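Local coordinates for putative HAD family hydrolase (Streptomyces avermitilis, PDB 3MMZ), which probably acts as the HAD-type phosphatase domain, of the KdsC family, within a longer protein that is thought to activate N-acylneuraminate with CTP, at residues A49-S54 and E153-I158; V105-N110 and L115-L120. All blocks are in the same frame, centred on the assembly; numbering follows the deposited sequence.

How the interactions relate
Following the chain from its N terminus, helix 42-53 contributes 49-54, which waits for 98 residues before 153-158, on helix 150-159, packs against it. The long loop closed by interaction 1 contains the whole of interaction 2, a local contact in which strand 105-109 meets helix 115-120 after a five-residue connection, 110-114. The two are thus nested, their centres about 18 Å apart and on opposite sides of the chain's centre. They are nevertheless joined through the sheet: I154 and I158 of helix 150-159 rest on L106 and V108 of strand 105-109. Interaction 1 pairs two helices on one face of the parallel sheet; interaction 2 holds a helix against the other.

Interaction 1 of 2, residues A49-S54 and E153-I158; sequences AALRKS and EIASWI
Between segments 49-54 and 153-158 the backbones come nearest at L51 and A155, whose CA atoms are 6.4 Å apart. Segment 49-54 is the last turn of helix 42-53, running into S54 beyond its end, whereas 153-158 lies inside helix 150-159. The contact is wholly apolar and rests on one leucine. The CG of L51 lies beside its own backbone N, opposite the carbonyl carbon (chi1 -66°), which extends the forked end of the side chain to the neighbouring helix. There the two methyls divide the work: CD1 of L51 meets CB of A155 at 4.0 Å, and CD2 of L51 reaches CB of I158 at 3.9 Å, with CG2 of I158 also close. The side chains of L51 and I158 cross at about a right angle. A155 and I158 are three residues apart, hence neighbours on one helical face, and the small alanine keeps the backbones close. At the helix end, OG of S54 turns back to donate to O of L51, 2.6 Å away. L56 and L159 extend the apolar cluster around L51, while I154 faces strands 105-109 and 123-126. This is the helix-helix packing of a three-layer alpha/beta/alpha, Rossmann-like HAD fold, away from the calcium sites.

Interaction 2 of 2, residues V105-N110 and L115-L120; sequences VLYVGN and LPCFAL. With CA (calcium ion), chain M.
C117 places its CB over the ring of Y107, and this CH-pi contact is the centre of the interface between strand 105-109 and helix 115-120. The CB of C117 lies 3.8 Å from the centroid of the Y107 ring and only 13° off its normal. A sulfur-aromatic contact accompanies it: SG of C117 sits over the same face, 4.5 Å from the centroid, displaced toward CZ and OH. Y107 presents the ring because its CG stands opposite the backbone N (chi1 177°), projecting toward the helix.

Edge contacts between the aromatic residues form the second group. F118 brings CE1 to CD2 of Y107 at 3.7 Å, each atom near the plane of the other ring, while the two side chains cross at about a right angle. The same CE1 of F118 approaches N of G109 at 3.9 Å; a CB at this glycine would be crowded by both rings. Replacing Y107 with an alanine would probably open a gap beneath C117, take away one neighbour of the F118 edge and leave D114 without its hydroxyl partner.

Polar and metal bonds gather at the strand's end. The OH of Y107 is hydrogen-bonded to D114, which also receives the backbone N of N110, so one aspartate links the tyrosine to the metal-binding residue. OD1 of N110 binds calcium at 2.3 Å, three waters and D18 and D20 completing the site.

Strand 105-109, helix 115-120 and strand 123-126 form a beta-alpha-beta unit of the HAD domain, strand 105-109 lying between 14-17 and 123-126 in the parallel sheet. Helix 87-98 touches C117 through L91, helix 132-137 packs on F118, and L3 of a second subunit also reaches F118.

Interaction 1 of 2, residues A49-S54 and E153-I158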
loop_
_atom_site.group_PDB
_atom_site.type_symbol
_atom_site.label_atom_id
_atom_site.label_comp_id
_atom_site.label_asym_id
_atom_site.label_seq_id
_atom_site.Cartn_x
_atom_site.Cartn_y
_atom_site.Cartn_z
ATOM N N ALA D 49 9.321 -11.454 25.855
ATOM C CA ALA D 49 8.991 -12.141 27.104
ATOM C C ALA D 49 8.926 -13.654 26.907
ATOM O O ALA D 49 9.373 -14.421 27.775
ATOM C CB ALA D 49 7.685 -11.607 27.703
ATOM N N ALA D 50 8.386 -14.084 25.764
ATOM C CA ALA D 50 8.310 -15.507 25.436
ATOM C C ALA D 50 9.698 -16.120 25.256
ATOM O O ALA D 50 9.953 -17.217 25.752
ATOM C CB ALA D 50 7.451 -15.736 24.191
ATOM N N LEU D 51 10.592 -15.405 24.562
ATOM C CA LEU D 51 11.978 -15.852 24.400
ATOM C C LEU D 51 12.701 -15.945 25.756
ATOM O O LEU D 51 13.370 -16.941 26.050
ATOM C CB LEU D 51 12.739 -14.942 23.411
ATOM C CG LEU D 51 12.247 -14.979 21.959
ATOM C CD1 LEU D 51 12.796 -13.810 21.146
ATOM C CD2 LEU D 51 12.607 -16.315 21.296
ATOM N N ARG D 52 12.528 -14.920 26.586
ATOM C CA ARG D 52 13.110 -14.896 27.927
ATOM C C ARG D 52 12.606 -16.061 28.783
ATOM O O ARG D 52 13.399 -16.734 29.440
ATOM C CB ARG D 52 12.830 -13.550 28.604
ATOM C CG ARG D 52 13.336 -13.463 30.047
ATOM C CD ARG D 52 13.070 -12.099 30.666
ATOM N NE ARG D 52 11.708 -11.619 30.423
ATOM C CZ ARG D 52 10.643 -11.922 31.165
ATOM N NH1 ARG D 52 10.754 -12.718 32.227
ATOM N NH2 ARG D 52 9.452 -11.425 30.843
ATOM N N LYS D 53 11.295 -16.306 28.760
ATOM C CA LYS D 53 10.695 -17.421 29.501
ATOM C C LYS D 53 11.213 -18.783 29.046
ATOM O O LYS D 53 11.242 -19.730 29.836
ATOM C CB LYS D 53 9.172 -17.387 29.411
ATOM C CG LYS D 53 8.525 -16.353 30.316
ATOM C CD LYS D 53 7.050 -16.197 29.986
ATOM C CE LYS D 53 6.321 -15.330 31.009
ATOM N NZ LYS D 53 6.745 -13.903 30.922
ATOM N N SER D 54 11.626 -18.870 27.783
ATOM C CA SER D 54 12.189 -20.097 27.229
ATOM C C SER D 54 13.636 -20.355 27.692
ATOM O O SER D 54 14.223 -21.390 27.363
ATOM C CB SER D 54 12.088 -20.093 25.696
ATOM O OG SER D 54 13.135 -19.349 25.094
ATOM N N GLU D 153 8.049 -11.553 15.132
ATOM C CA GLU D 153 8.247 -12.502 14.028
ATOM C C GLU D 153 9.394 -13.480 14.306
ATOM O O GLU D 153 9.244 -14.687 14.120
ATOM C CB GLU D 153 8.485 -11.751 12.714
ATOM C CG GLU D 153 8.576 -12.656 11.494
ATOM C CD GLU D 153 8.794 -11.890 10.196
ATOM O OE1 GLU D 153 8.899 -10.651 10.227
ATOM O OE2 GLU D 153 8.846 -12.542 9.131
ATOM N N ILE D 154 10.547 -12.953 14.726
ATOM C CA ILE D 154 11.691 -13.790 15.100
ATOM C C ILE D 154 11.316 -14.757 16.229
ATOM O O ILE D 154 11.690 -15.933 16.214
ATOM C CB ILE D 154 12.911 -12.919 15.491
ATOM C CG1 ILE D 154 13.320 -12.052 14.286
ATOM C CG2 ILE D 154 14.091 -13.777 15.979
ATOM C CD1 ILE D 154 14.322 -10.941 14.612
ATOM N N ALA D 155 10.568 -14.271 17.210
ATOM C CA ALA D 155 10.137 -15.129 18.306
ATOM C C ALA D 155 9.347 -16.328 17.772
ATOM O O ALA D 155 9.474 -17.434 18.298
ATOM C CB ALA D 155 9.316 -14.331 19.339
ATOM N N SER D 156 8.560 -16.114 16.713
ATOM C CA SER D 156 7.748 -17.195 16.126
ATOM C C SER D 156 8.589 -18.193 15.344
ATOM O O SER D 156 8.232 -19.369 15.276
ATOM C CB SER D 156 6.581 -16.669 15.268
ATOM O OG SER D 156 7.020 -16.209 13.998
ATOM N N TRP D 157 9.708 -17.742 14.772
ATOM C CA TRP D 157 10.669 -18.674 14.164
ATOM C C TRP D 157 11.214 -19.637 15.219
ATOM O O TRP D 157 11.295 -20.845 14.997
ATOM C CB TRP D 157 11.857 -17.926 13.546
ATOM C CG TRP D 157 11.537 -17.019 12.411
ATOM C CD1 TRP D 157 10.383 -16.978 11.671
ATOM C CD2 TRP D 157 12.412 -16.042 11.847
ATOM N NE1 TRP D 157 10.484 -16.011 10.695
ATOM C CE2 TRP D 157 11.715 -15.417 10.787
ATOM C CE3 TRP D 157 13.714 -15.611 12.156
ATOM C CZ2 TRP D 157 12.285 -14.394 10.011
ATOM C CZ3 TRP D 157 14.274 -14.587 11.394
ATOM C CH2 TRP D 157 13.562 -14.000 10.328
ATOM N N ILE D 158 11.601 -19.084 16.362
ATOM C CA ILE D 158 12.242 -19.849 17.423
ATOM C C ILE D 158 11.231 -20.721 18.177
ATOM O O ILE D 158 11.510 -21.887 18.476
ATOM C CB ILE D 158 13.002 -18.907 18.422
ATOM C CG1 ILE D 158 13.989 -17.975 17.690
ATOM C CG2 ILE D 158 13.696 -19.706 19.540
ATOM C CD1 ILE D 158 15.019 -18.699 16.846
#

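Interaction 2 of 2, residues V105-N110 and L115-L120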
loop_
_atom_site.group_PDB
_atom_site.type_symbol
_atom_site.label_atom_id
_atom_site.label_comp_id
_atom_site.label_asym_id
_atom_site.label_seq_id
_atom_site.Cartn_x
_atom_site.Cartn_y
_atom_site.Cartn_z
ATOM N N VAL D 105 24.734 -17.155 19.016
ATOM C CA VAL D 105 24.095 -15.889 19.328
ATOM C C VAL D 105 23.300 -15.396 18.115
ATOM O O VAL D 105 23.785 -15.408 16.968
ATOM C CB VAL D 105 25.120 -14.821 19.793
ATOM C CG1 VAL D 105 24.448 -13.461 20.013
ATOM C CG2 VAL D 105 25.807 -15.276 21.090
ATOM N N LEU D 106 22.069 -14.986 18.385
ATOM C CA LEU D 106 21.241 -14.324 17.384
ATOM C C LEU D 106 21.281 -12.826 17.659
ATOM O O LEU D 106 20.926 -12.373 18.751
ATOM C CB LEU D 106 19.811 -14.870 17.443
ATOM C CG LEU D 106 18.858 -14.504 16.299
ATOM C CD1 LEU D 106 17.720 -15.512 16.242
ATOM C CD2 LEU D 106 18.314 -13.099 16.514
ATOM N N TYR D 107 21.738 -12.053 16.680
ATOM C CA TYR D 107 21.782 -10.607 16.825
ATOM C C TYR D 107 20.893 -9.961 15.775
ATOM O O TYR D 107 21.023 -10.271 14.601
ATOM C CB TYR D 107 23.213 -10.070 16.670
ATOM C CG TYR D 107 23.285 -8.549 16.739
ATOM C CD1 TYR D 107 23.387 -7.893 17.966
ATOM C CD2 TYR D 107 23.249 -7.772 15.582
ATOM C CE1 TYR D 107 23.455 -6.495 18.043
ATOM C CE2 TYR D 107 23.317 -6.370 15.643
ATOM C CZ TYR D 107 23.423 -5.743 16.880
ATOM O OH TYR D 107 23.490 -4.374 16.966
ATOM N N VAL D 108 20.023 -9.050 16.200
ATOM C CA VAL D 108 19.102 -8.362 15.279
ATOM C C VAL D 108 19.499 -6.909 15.108
ATOM O O VAL D 108 19.646 -6.188 16.099
ATOM C CB VAL D 108 17.640 -8.384 15.798
ATOM C CG1 VAL D 108 16.655 -8.043 14.670
ATOM C CG2 VAL D 108 17.310 -9.729 16.379
ATOM N N GLY D 109 19.646 -6.468 13.857
ATOM C CA GLY D 109 19.995 -5.072 13.583
ATOM C C GLY D 109 19.382 -4.543 12.302
ATOM O O GLY D 109 18.625 -5.252 11.628
ATOM N N ASN D 110 19.699 -3.291 11.975
ATOM C CA ASN D 110 19.066 -2.598 10.849
ATOM C C ASN D 110 19.995 -1.679 10.050
ATOM O O ASN D 110 19.611 -1.234 8.980
ATOM C CB ASN D 110 17.887 -1.747 11.336
ATOM C CG ASN D 110 18.346 -0.447 11.959
ATOM O OD1 ASN D 110 19.045 -0.460 12.969
ATOM N ND2 ASN D 110 17.987 0.674 11.346
ATOM N N LEU D 115 27.022 -4.020 11.165
ATOM C CA LEU D 115 27.754 -5.000 10.362
ATOM C C LEU D 115 28.891 -5.689 11.125
ATOM O O LEU D 115 29.067 -6.890 10.981
ATOM C CB LEU D 115 28.241 -4.406 9.028
ATOM C CG LEU D 115 27.103 -4.027 8.058
ATOM C CD1 LEU D 115 27.686 -3.219 6.896
ATOM C CD2 LEU D 115 26.373 -5.269 7.561
ATOM N N PRO D 116 29.649 -4.940 11.953
ATOM C CA PRO D 116 30.668 -5.639 12.756
ATOM C C PRO D 116 30.081 -6.643 13.773
ATOM O O PRO D 116 30.707 -7.675 14.043
ATOM C CB PRO D 116 31.421 -4.492 13.457
ATOM C CG PRO D 116 31.220 -3.310 12.561
ATOM C CD PRO D 116 29.797 -3.476 12.034
ATOM N N CYS D 117 28.903 -6.360 14.330
ATOM C CA CYS D 117 28.231 -7.339 15.198
ATOM C C CYS D 117 27.780 -8.556 14.397
ATOM O O CYS D 117 27.930 -9.688 14.856
ATOM C CB CYS D 117 27.026 -6.728 15.921
ATOM S SG CYS D 117 27.500 -5.565 17.204
ATOM N N PHE D 118 27.242 -8.304 13.200
ATOM C CA PHE D 118 26.817 -9.354 12.272
ATOM C C PHE D 118 27.975 -10.332 12.024
ATOM O O PHE D 118 27.780 -11.540 12.087
ATOM C CB PHE D 118 26.356 -8.739 10.931
ATOM C CG PHE D 118 24.889 -8.378 10.866
ATOM C CD1 PHE D 118 24.159 -8.070 12.010
ATOM C CD2 PHE D 118 24.240 -8.334 9.624
ATOM C CE1 PHE D 118 22.793 -7.745 11.922
ATOM C CE2 PHE D 118 22.893 -8.004 9.522
ATOM C CZ PHE D 118 22.160 -7.716 10.671
ATOM N N ALA D 119 29.170 -9.798 11.762
ATOM C CA ALA D 119 30.370 -10.617 11.503
ATOM C C ALA D 119 30.790 -11.470 12.704
ATOM O O ALA D 119 31.356 -12.554 12.534
ATOM C CB ALA D 119 31.548 -9.744 11.036
ATOM N N LEU D 120 30.530 -10.962 13.905
ATOM C CA LEU D 120 30.873 -11.641 15.156
ATOM C C LEU D 120 30.009 -12.879 15.444
ATOM O O LEU D 120 30.506 -13.866 15.986
ATOM C CB LEU D 120 30.727 -10.660 16.325
ATOM C CG LEU D 120 31.661 -10.549 17.537
ATOM C CD1 LEU D 120 32.232 -11.881 18.044
ATOM C CD2 LEU D 120 32.791 -9.589 17.214
HETATM CA CA CA M . 19.817 0.825 14.763
HETATM O O HOH W 1 19.238 2.719 13.512
HETATM O O HOH W 2 20.592 2.183 16.580
HETATM O O HOH W 3 21.990 0.126 14.222
#